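Local coordinates for GTPase activator-like protein (Chaetomium thermophilum, PDB 6SSH), which probably acts as a GTPase-activating protein, the piece here being the TSC2-type GAP domain of a longer chain, at residues Ala39-Lys44 and Thr64-Asp69; Gly2-Val7 and Val75-Thr80; Lys113-Asp118 and Gln159-Pro164. All blocks are in the same frame, centred on the assembly; numbering follows the deposited sequence.

From the N terminus, strand 2-10 runs through the middle of a mixed sheet, and interaction 2 closes a long loop when strand 73-78 comes back to lie parallel to it. Inside that loop falls interaction 1, where 64-69 pairs with 39-44, on a strand at one margin of the sheet, and closes the shorter loop between them. These two contacts touch: strands 63-68 and 73-78 are neighbours, and Thr64 meets Phe76. Interaction 3 opens only after both have closed, its centre about 27 Å from that of interaction 1, across the chain's centre. There 159-164, on strand 155-162, closes the loop that follows 113-118, next to the sheet's other outermost strand, 176-179. No pair of contacts crosses along the chain.

Interaction 1 of 3, residues Ala39-Lys44 and Thr64-Asp69; sequences ALTRLK and TYCWRD. With EDO (1,2-ethanediol), chain E.
Thr64 faces Thr41, and Cys66 faces Ala39, in a short antiparallel ladder that adds edge strand 39-42 to the mixed sheet of this Rap/Ran-GAP domain. Both are hydrogen-bonded pairs. Thr41 N gives its hydrogen to Thr64 O at 2.8 Å, and Thr64 N answers to Thr41 O at 3.0 Å. One rung further on, Ala39 N reaches Cys66 O at 2.8 Å while Cys66 N returns to Ala39 O at 3.0 Å. That last carbonyl is gripped twice. In the conformer of Thr41 described here, one of two modelled, OG1 donates to Ala39 O at 2.9 Å from 58° above the carbonyl plane, on the face opposite to Cys66 N. The Cys66 sulfur lies alongside the Thr41 side chain, on the face of the sheet that carries Ala39, Thr41, Thr64 and Cys66.

Thr64 works on two fronts. Its OG1 stands anti to the backbone N (chi1 -165°) and is hydrogen-bonded to Phe76 O on strand 73-78, the neighbour on the other flank of 63-68. Thr64 CG2 is left between the backbone N and the carbonyl carbon, where it meets Leu43 CD2 at 4.0 Å, just past the end of the edge strand.

Between the two rungs comes the non-hydrogen-bonded pair Leu40 and Tyr65, whose side chains project from the opposite face of the sheet. Helix 28-37 packs against Tyr65 there, through Leu34 and Lys35. Leu40 lays a methyl over the tyrosine ring in a CH-pi contact: Leu40 CD1 is 4.0 Å from the Tyr65 ring centroid and 27° off its normal. At the edge of the ring a 1,2-ethanediol, probably from the crystallisation liquor and hydrogen-bonded to Gln81 OE1, places its O1 3.0 Å from Tyr65 OH.

Interaction 2 of 3, residues Gly2-Val7 and Val75-Thr80; sequences GHKVGV and VFHVTT
The Phe76 ring lies side by side with Val5, Phe76 CD2 being 3.9 Å from Val5 CB, and the same CD2 of Phe76 takes Val7 CG2 at 3.8 Å. On the opposite face of the sheet, His77 CE1 sits 3.7 Å from Lys4 CB, with Lys4 CB and CD both close to that one ring atom. The ring of His98 meets that of His77 with their planes at about 45°. In the Lys4 conformer described, one of two modelled, Asp102 serves both ends of the pair: one carboxylate oxygen forms a salt bridge with Lys4 NZ, the other a hydrogen bond with His77 ND1. His77 NE2 is taken by Gln51 O, so both ring nitrogens have a partner.

The backbones zip together in parallel register. Val5 O receives His77 N at 2.8 Å, and Val7 N returns to His77 O at 2.8 Å. Val7 O accepts twice: from Thr79 N at 3.0 Å and from a water at 2.8 Å, which in turn accepts from Thr80 N as the strand turns into a 3-10 segment. With helix 28-37 packed over Val7, Phe76 and Val78, this is the buried parallel centre of an alpha/beta sheet.

Interaction 3 of 3, residues Lys113-Asp118 and Gln159-Pro164; sequences KPFRFD and QVMSQP. With EDO (1,2-ethanediol), chain D.
Phe117 and Met161 keep their CA atoms 7.1 Å apart, and no backbone hydrogen bond joins the irregular segment 113-118 to residues 159-164. Side chains do the work instead. Met161 reaches toward the loop and hooks round at its last torsion (chi3 51°), which lets sulfur and methyl meet different phenylalanines. Met161 CE presses on Phe117 CB at 3.5 Å as the two side chains slide past each other in opposite directions. Met161 SD meets the rim of Phe115, 3.8 Å from its CD2 and 5.1 Å from the ring centroid. At 88° off the ring normal the sulfur lies almost exactly in the ring plane, an edge-on Met-aromatic contact.

The loop belongs to the connection between strands 104-109 and 127-134 of the mixed sheet, and it packs against the end of strand 155-162, the antiparallel neighbour of 127-134. Tyr128, which is backbone-bonded to Met161, meets both phenylalanines, with the Phe115 ring in an edge-to-face arrangement.

Farther out, the tip of Phe117 reaches the point where the strand ends: Phe117 CZ comes to 3.5 Å from Gln163 N. Gln163 starts out away from the loop, and the bend at its second torsion brings the amide round to the edge of that ring. Gln163 CD lies 3.8 Å from Phe117 CZ, in the ring plane, with the amide turned 81° against the ring. Gln163 NE2 is hydrogen-bonded to Asn125 O, which helps hold the amide in that orientation. Beside the Phe115 ring, a 1,2-ethanediol probably left from crystallisation takes a nearly straight hydrogen bond from Arg116 N to its O2 at 2.9 Å.

Interaction 1 of 3, residues Ala39-Lys44 and Thr64-Asp69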
loop_
_atom_site.group_PDB
_atom_site.type_symbol
_atom_site.label_atom_id
_atom_site.label_comp_id
_atom_site.label_asym_id
_atom_site.label_seq_id
_atom_site.Cartn_x
_atom_site.Cartn_y
_atom_site.Cartn_z
ATOM N N ALA A 39 -12.527 3.823 2.822
ATOM C CA ALA A 39 -13.756 3.075 3.129
ATOM C C ALA A 39 -13.761 1.736 2.411
ATOM O O ALA A 39 -13.395 1.636 1.250
ATOM C CB ALA A 39 -14.941 3.825 2.726
ATOM N N LEU A 40 -14.263 0.734 3.114
ATOM C CA LEU A 40 -14.441 -0.593 2.502
ATOM C C LEU A 40 -15.537 -0.509 1.432
ATOM O O LEU A 40 -16.640 -0.005 1.702
ATOM C CB LEU A 40 -14.845 -1.554 3.608
ATOM C CG LEU A 40 -14.826 -3.014 3.140
ATOM C CD1 LEU A 40 -13.469 -3.580 3.027
ATOM C CD2 LEU A 40 -15.718 -3.887 4.059
ATOM N N THR A 41 -15.207 -0.954 0.232
ATOM C CA THR A 41 -16.056 -0.744 -0.925
ATOM C C THR A 41 -16.181 -2.046 -1.723
ATOM O O THR A 41 -15.162 -2.691 -2.007
ATOM C CB THR A 41 -15.480 0.385 -1.762
ATOM O OG1 THR A 41 -15.342 1.536 -0.912
ATOM C CG2 THR A 41 -16.398 0.790 -2.884
ATOM N N ARG A 42 -17.417 -2.434 -2.038
ATOM C CA ARG A 42 -17.687 -3.652 -2.796
ATOM C C ARG A 42 -17.296 -3.463 -4.262
ATOM O O ARG A 42 -17.643 -2.465 -4.891
ATOM C CB ARG A 42 -19.187 -3.993 -2.674
ATOM C CG ARG A 42 -19.572 -5.339 -3.289
ATOM C CD ARG A 42 -19.166 -6.547 -2.380
ATOM N NE ARG A 42 -19.588 -7.826 -2.969
ATOM C CZ ARG A 42 -18.928 -8.397 -3.997
ATOM N NH1 ARG A 42 -17.788 -7.907 -4.520
ATOM N NH2 ARG A 42 -19.444 -9.532 -4.490
ATOM N N LEU A 43 -16.594 -4.450 -4.822
ATOM C CA LEU A 43 -16.103 -4.327 -6.203
ATOM C C LEU A 43 -17.070 -4.835 -7.295
ATOM O O LEU A 43 -17.109 -4.260 -8.376
ATOM C CB LEU A 43 -14.766 -5.044 -6.355
ATOM C CG LEU A 43 -13.610 -4.273 -5.686
ATOM C CD1 LEU A 43 -12.412 -5.164 -5.603
ATOM C CD2 LEU A 43 -13.286 -3.009 -6.525
ATOM N N LYS A 44 -17.870 -5.864 -7.017
ATOM C CA LYS A 44 -18.725 -6.422 -8.062
ATOM C C LYS A 44 -19.800 -5.447 -8.402
ATOM O O LYS A 44 -20.534 -5.001 -7.528
ATOM C CB LYS A 44 -19.312 -7.758 -7.615
ATOM C CG LYS A 44 -20.162 -8.383 -8.719
ATOM C CD LYS A 44 -20.795 -9.698 -8.307
ATOM C CE LYS A 44 -19.769 -10.811 -8.372
ATOM N NZ LYS A 44 -20.463 -12.139 -8.069
ATOM N N THR A 64 -12.298 -3.598 -1.753
ATOM C CA THR A 64 -11.072 -2.834 -1.556
ATOM C C THR A 64 -11.386 -1.654 -0.630
ATOM O O THR A 64 -12.488 -1.571 -0.095
ATOM C CB THR A 64 -10.476 -2.442 -2.879
ATOM O OG1 THR A 64 -9.132 -2.040 -2.559
ATOM C CG2 THR A 64 -11.220 -1.368 -3.578
ATOM N N TYR A 65 -10.385 -0.830 -0.419
ATOM C CA TYR A 65 -10.516 0.393 0.326
ATOM C C TYR A 65 -10.322 1.566 -0.638
ATOM O O TYR A 65 -9.429 1.539 -1.489
ATOM C CB TYR A 65 -9.475 0.446 1.478
ATOM C CG TYR A 65 -9.777 -0.542 2.577
ATOM C CD1 TYR A 65 -9.309 -1.852 2.496
ATOM C CD2 TYR A 65 -10.586 -0.205 3.655
ATOM C CE1 TYR A 65 -9.640 -2.757 3.459
ATOM C CE2 TYR A 65 -10.902 -1.088 4.634
ATOM C CZ TYR A 65 -10.405 -2.380 4.534
ATOM O OH TYR A 65 -10.732 -3.271 5.542
ATOM N N CYS A 66 -11.157 2.600 -0.456
ATOM C CA CYS A 66 -11.157 3.743 -1.370
ATOM C C CYS A 66 -11.300 5.044 -0.592
ATOM O O CYS A 66 -12.003 5.119 0.398
ATOM C CB CYS A 66 -12.326 3.645 -2.369
ATOM S SG CYS A 66 -12.293 2.176 -3.390
ATOM N N TRP A 67 -10.723 6.092 -1.159
ATOM C CA TRP A 67 -10.815 7.443 -0.578
ATOM C C TRP A 67 -11.270 8.435 -1.595
ATOM O O TRP A 67 -10.858 8.360 -2.740
ATOM C CB TRP A 67 -9.428 7.865 -0.088
ATOM C CG TRP A 67 -9.316 9.294 0.244
ATOM C CD1 TRP A 67 -8.915 10.323 -0.589
ATOM C CD2 TRP A 67 -9.627 9.844 1.462
ATOM N NE1 TRP A 67 -8.960 11.495 0.084
ATOM C CE2 TRP A 67 -9.389 11.246 1.360
ATOM C CE3 TRP A 67 -10.049 9.327 2.672
ATOM C CZ2 TRP A 67 -9.579 12.140 2.423
ATOM C CZ3 TRP A 67 -10.218 10.220 3.744
ATOM C CH2 TRP A 67 -10.007 11.607 3.614
ATOM N N ARG A 68 -12.043 9.436 -1.182
ATOM C CA ARG A 68 -12.448 10.497 -2.082
ATOM C C ARG A 68 -12.447 11.811 -1.328
ATOM O O ARG A 68 -12.769 11.851 -0.119
ATOM C CB ARG A 68 -13.915 10.266 -2.535
ATOM C CG ARG A 68 -14.550 11.263 -3.409
ATOM C CD ARG A 68 -15.901 10.680 -3.916
ATOM N NE ARG A 68 -16.789 11.694 -4.483
ATOM C CZ ARG A 68 -18.051 11.473 -4.797
ATOM N NH1 ARG A 68 -18.603 10.286 -4.586
ATOM N NH2 ARG A 68 -18.766 12.449 -5.315
ATOM N N ASP A 69 -12.001 12.883 -1.988
ATOM C CA ASP A 69 -12.166 14.224 -1.417
ATOM C C ASP A 69 -12.726 15.057 -2.498
ATOM O O ASP A 69 -13.281 14.579 -3.510
ATOM C CB ASP A 69 -10.855 14.743 -0.821
ATOM C CG ASP A 69 -9.707 14.748 -1.824
ATOM O OD1 ASP A 69 -8.574 14.322 -1.372
ATOM O OD2 ASP A 69 -9.996 15.234 -2.985
HETATM C C1 EDO E . -11.877 -6.967 5.451
HETATM O O1 EDO E . -10.678 -6.204 5.140
HETATM C C2 EDO E . -12.995 -7.051 4.388
HETATM O O2 EDO E . -12.589 -7.675 3.158
#

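Interaction 2 of 3, residues Gly2-Val7 and Val75-Thr80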
loop_
_atom_site.group_PDB
_atom_site.type_symbol
_atom_site.label_atom_id
_atom_site.label_comp_id
_atom_site.label_asym_id
_atom_site.label_seq_id
_atom_site.Cartn_x
_atom_site.Cartn_y
_atom_site.Cartn_z
ATOM N N GLY A 2 -8.035 10.694 -10.575
ATOM C CA GLY A 2 -8.058 9.425 -9.874
ATOM C C GLY A 2 -6.690 8.783 -9.828
ATOM O O GLY A 2 -5.966 8.737 -10.836
ATOM N N HIS A 3 -6.348 8.300 -8.647
ATOM C CA HIS A 3 -5.077 7.684 -8.379
ATOM C C HIS A 3 -5.284 6.258 -7.923
ATOM O O HIS A 3 -6.334 5.900 -7.428
ATOM C CB HIS A 3 -4.322 8.462 -7.258
ATOM C CG HIS A 3 -4.099 9.898 -7.550
ATOM N ND1 HIS A 3 -3.031 10.332 -8.293
ATOM C CD2 HIS A 3 -4.862 10.979 -7.290
ATOM C CE1 HIS A 3 -3.108 11.644 -8.425
ATOM N NE2 HIS A 3 -4.196 12.061 -7.812
ATOM N N LYS A 4 -4.238 5.479 -8.095
ATOM C CA LYS A 4 -4.184 4.093 -7.672
ATOM C C LYS A 4 -2.889 3.844 -6.915
ATOM O O LYS A 4 -1.777 4.184 -7.404
ATOM C CB LYS A 4 -4.402 3.123 -8.867
ATOM C CG LYS A 4 -3.411 3.245 -10.025
ATOM C CD LYS A 4 -3.893 2.424 -11.247
ATOM C CE LYS A 4 -3.018 2.610 -12.464
ATOM N NZ LYS A 4 -1.718 1.932 -12.309
ATOM N N VAL A 5 -3.009 3.260 -5.734
ATOM C CA VAL A 5 -1.900 3.104 -4.853
ATOM C C VAL A 5 -1.901 1.704 -4.247
ATOM O O VAL A 5 -2.906 1.282 -3.678
ATOM C CB VAL A 5 -1.948 4.178 -3.750
ATOM C CG1 VAL A 5 -0.844 3.978 -2.737
ATOM C CG2 VAL A 5 -1.865 5.616 -4.306
ATOM N N GLY A 6 -0.798 0.987 -4.327
ATOM C CA GLY A 6 -0.736 -0.325 -3.742
ATOM C C GLY A 6 -0.588 -0.317 -2.246
ATOM O O GLY A 6 -0.086 0.703 -1.658
ATOM N N VAL A 7 -0.997 -1.362 -1.563
ATOM C CA VAL A 7 -0.772 -1.532 -0.150
ATOM C C VAL A 7 -0.391 -2.968 0.050
ATOM O O VAL A 7 -1.179 -3.892 -0.280
ATOM C CB VAL A 7 -1.998 -1.231 0.736
ATOM C CG1 VAL A 7 -1.620 -1.362 2.193
ATOM C CG2 VAL A 7 -2.571 0.153 0.419
ATOM N N VAL A 75 -8.053 4.716 -5.333
ATOM C CA VAL A 75 -8.384 3.313 -5.160
ATOM C C VAL A 75 -7.113 2.637 -4.691
ATOM O O VAL A 75 -6.059 2.741 -5.369
ATOM C CB VAL A 75 -8.870 2.675 -6.449
ATOM C CG1 VAL A 75 -9.115 1.181 -6.252
ATOM C CG2 VAL A 75 -10.143 3.342 -6.918
ATOM N N PHE A 76 -7.181 1.967 -3.544
ATOM C CA PHE A 76 -6.024 1.201 -3.054
ATOM C C PHE A 76 -6.078 -0.214 -3.624
ATOM O O PHE A 76 -7.165 -0.811 -3.805
ATOM C CB PHE A 76 -5.993 1.187 -1.527
ATOM C CG PHE A 76 -5.742 2.573 -0.951
ATOM C CD1 PHE A 76 -6.808 3.331 -0.505
ATOM C CD2 PHE A 76 -4.462 3.137 -0.985
ATOM C CE1 PHE A 76 -6.594 4.629 -0.008
ATOM C CE2 PHE A 76 -4.254 4.411 -0.481
ATOM C CZ PHE A 76 -5.337 5.141 -0.019
ATOM N N HIS A 77 -4.892 -0.718 -3.939
ATOM C CA HIS A 77 -4.720 -2.089 -4.433
ATOM C C HIS A 77 -4.083 -2.862 -3.316
ATOM O O HIS A 77 -2.861 -2.822 -3.145
ATOM C CB HIS A 77 -3.860 -2.162 -5.669
ATOM C CG HIS A 77 -4.418 -1.479 -6.861
ATOM N ND1 HIS A 77 -3.606 -0.989 -7.863
ATOM C CD2 HIS A 77 -5.699 -1.342 -7.300
ATOM C CE1 HIS A 77 -4.367 -0.547 -8.857
ATOM N NE2 HIS A 77 -5.652 -0.757 -8.540
ATOM N N VAL A 78 -4.882 -3.503 -2.489
ATOM C CA VAL A 78 -4.450 -4.063 -1.205
ATOM C C VAL A 78 -4.206 -5.571 -1.428
ATOM O O VAL A 78 -5.155 -6.324 -1.595
ATOM C CB VAL A 78 -5.466 -3.854 -0.111
ATOM C CG1 VAL A 78 -4.922 -4.355 1.209
ATOM C CG2 VAL A 78 -5.841 -2.331 -0.022
ATOM N N THR A 79 -2.971 -6.000 -1.438
ATOM C CA THR A 79 -2.679 -7.389 -1.834
ATOM C C THR A 79 -3.334 -8.361 -0.877
ATOM O O THR A 79 -3.769 -9.409 -1.330
ATOM C CB THR A 79 -1.189 -7.614 -2.051
ATOM O OG1 THR A 79 -0.472 -7.274 -0.859
ATOM C CG2 THR A 79 -0.691 -6.790 -3.226
ATOM N N THR A 80 -3.479 -8.066 0.409
ATOM C CA THR A 80 -4.118 -8.968 1.345
ATOM C C THR A 80 -5.654 -9.065 1.083
ATOM O O THR A 80 -6.279 -10.007 1.573
ATOM C CB THR A 80 -3.889 -8.625 2.798
ATOM O OG1 THR A 80 -4.317 -7.258 3.035
ATOM C CG2 THR A 80 -2.401 -8.766 3.201
HETATM O O HOH W 1 -1.585 -6.010 1.534
#

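Interaction 3 of 3, residues Lys113-Asp118 and Gln159-Pro164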
loop_
_atom_site.group_PDB
_atom_site.type_symbol
_atom_site.label_atom_id
_atom_site.label_comp_id
_atom_site.label_asym_id
_atom_site.label_seq_id
_atom_site.Cartn_x
_atom_site.Cartn_y
_atom_site.Cartn_z
ATOM N N LYS A 113 13.061 -7.090 9.192
ATOM C CA LYS A 113 14.247 -6.819 8.392
ATOM C C LYS A 113 14.089 -5.469 7.708
ATOM O O LYS A 113 12.966 -4.975 7.505
ATOM C CB LYS A 113 14.440 -7.917 7.343
ATOM C CG LYS A 113 14.463 -9.344 7.917
ATOM C CD LYS A 113 14.467 -10.412 6.816
ATOM C CE LYS A 113 14.490 -11.841 7.384
ATOM N NZ LYS A 113 15.780 -12.168 8.059
ATOM N N PRO A 114 15.185 -4.865 7.284
ATOM C CA PRO A 114 15.056 -3.613 6.543
ATOM C C PRO A 114 14.408 -3.880 5.193
ATOM O O PRO A 114 14.689 -4.884 4.524
ATOM C CB PRO A 114 16.513 -3.170 6.346
ATOM C CG PRO A 114 17.236 -3.835 7.417
ATOM C CD PRO A 114 16.598 -5.178 7.589
ATOM N N PHE A 115 13.531 -2.970 4.792
ATOM C CA PHE A 115 12.884 -3.159 3.492
ATOM C C PHE A 115 13.854 -2.936 2.354
ATOM O O PHE A 115 14.543 -1.896 2.330
ATOM C CB PHE A 115 11.714 -2.184 3.337
ATOM C CG PHE A 115 11.039 -2.298 1.995
ATOM C CD1 PHE A 115 10.295 -3.423 1.647
ATOM C CD2 PHE A 115 11.186 -1.316 1.036
ATOM C CE1 PHE A 115 9.717 -3.552 0.389
ATOM C CE2 PHE A 115 10.592 -1.463 -0.204
ATOM C CZ PHE A 115 9.879 -2.571 -0.518
ATOM N N ARG A 116 13.942 -3.876 1.433
ATOM C CA ARG A 116 14.845 -3.761 0.292
ATOM C C ARG A 116 14.110 -3.110 -0.871
ATOM O O ARG A 116 12.997 -3.550 -1.251
ATOM C CB ARG A 116 15.360 -5.134 -0.145
ATOM C CG ARG A 116 16.103 -5.857 0.952
ATOM C CD ARG A 116 17.159 -4.969 1.560
ATOM N NE ARG A 116 17.901 -5.599 2.638
ATOM C CZ ARG A 116 18.843 -4.974 3.335
ATOM N NH1 ARG A 116 19.134 -3.715 3.052
ATOM N NH2 ARG A 116 19.492 -5.610 4.304
ATOM N N PHE A 117 14.733 -2.128 -1.494
ATOM C CA PHE A 117 14.076 -1.355 -2.539
ATOM C C PHE A 117 13.733 -2.212 -3.752
ATOM O O PHE A 117 12.754 -1.926 -4.444
ATOM C CB PHE A 117 14.990 -0.176 -2.949
ATOM C CG PHE A 117 14.339 0.766 -3.901
ATOM C CD1 PHE A 117 13.346 1.634 -3.474
ATOM C CD2 PHE A 117 14.743 0.816 -5.219
ATOM C CE1 PHE A 117 12.728 2.509 -4.354
ATOM C CE2 PHE A 117 14.139 1.699 -6.116
ATOM C CZ PHE A 117 13.123 2.537 -5.681
ATOM N N ASP A 118 14.472 -3.296 -3.976
ATOM C CA ASP A 118 14.286 -4.148 -5.128
ATOM C C ASP A 118 13.380 -5.364 -4.857
ATOM O O ASP A 118 13.340 -6.299 -5.643
ATOM C CB ASP A 118 15.643 -4.595 -5.699
ATOM C CG ASP A 118 16.420 -5.461 -4.751
ATOM O OD1 ASP A 118 16.037 -5.599 -3.577
ATOM O OD2 ASP A 118 17.465 -6.005 -5.171
ATOM N N GLN A 159 9.054 5.889 6.306
ATOM C CA GLN A 159 10.179 6.278 5.466
ATOM C C GLN A 159 9.788 6.209 4.008
ATOM O O GLN A 159 9.112 5.248 3.560
ATOM C CB GLN A 159 11.351 5.345 5.717
ATOM C CG GLN A 159 12.615 5.632 4.897
ATOM C CD GLN A 159 13.812 4.739 5.301
ATOM O OE1 GLN A 159 13.767 4.017 6.297
ATOM N NE2 GLN A 159 14.874 4.782 4.505
ATOM N N VAL A 160 10.154 7.187 3.224
ATOM C CA VAL A 160 9.879 7.157 1.799
ATOM C C VAL A 160 11.153 6.697 1.126
ATOM O O VAL A 160 12.278 7.219 1.427
ATOM C CB VAL A 160 9.387 8.506 1.282
ATOM C CG1 VAL A 160 9.203 8.537 -0.252
ATOM C CG2 VAL A 160 8.161 8.926 1.973
ATOM N N MET A 161 11.037 5.734 0.213
ATOM C CA MET A 161 12.160 5.221 -0.566
ATOM C C MET A 161 11.812 5.378 -2.015
ATOM O O MET A 161 10.756 4.928 -2.426
ATOM C CB MET A 161 12.452 3.759 -0.268
ATOM C CG MET A 161 12.900 3.520 1.136
ATOM S SD MET A 161 13.235 1.803 1.462
ATOM C CE MET A 161 14.326 1.315 0.149
ATOM N N SER A 162 12.618 6.058 -2.801
ATOM C CA SER A 162 12.256 6.304 -4.200
ATOM C C SER A 162 13.415 6.099 -5.128
ATOM O O SER A 162 14.597 6.046 -4.699
ATOM C CB SER A 162 11.715 7.716 -4.376
ATOM O OG SER A 162 12.702 8.688 -4.031
ATOM N N GLN A 163 13.111 5.988 -6.419
ATOM C CA GLN A 163 14.176 5.872 -7.421
ATOM C C GLN A 163 15.183 7.016 -7.321
ATOM O O GLN A 163 14.862 8.126 -6.896
ATOM C CB GLN A 163 13.567 5.933 -8.812
ATOM C CG GLN A 163 12.627 4.846 -9.131
ATOM C CD GLN A 163 13.310 3.581 -9.375
ATOM O OE1 GLN A 163 14.531 3.533 -9.477
ATOM N NE2 GLN A 163 12.530 2.515 -9.517
ATOM N N PRO A 164 16.429 6.806 -7.778
ATOM C CA PRO A 164 17.374 7.922 -7.799
ATOM C C PRO A 164 16.892 9.067 -8.692
ATOM O O PRO A 164 16.377 8.777 -9.772
ATOM C CB PRO A 164 18.639 7.310 -8.403
ATOM C CG PRO A 164 18.494 5.833 -8.156
ATOM C CD PRO A 164 17.031 5.527 -8.170
HETATM C C1 EDO D . 11.965 -7.396 3.744
HETATM O O1 EDO D . 12.636 -8.611 4.050
HETATM C C2 EDO D . 11.759 -7.403 2.253
HETATM O O2 EDO D . 12.151 -6.162 1.712
#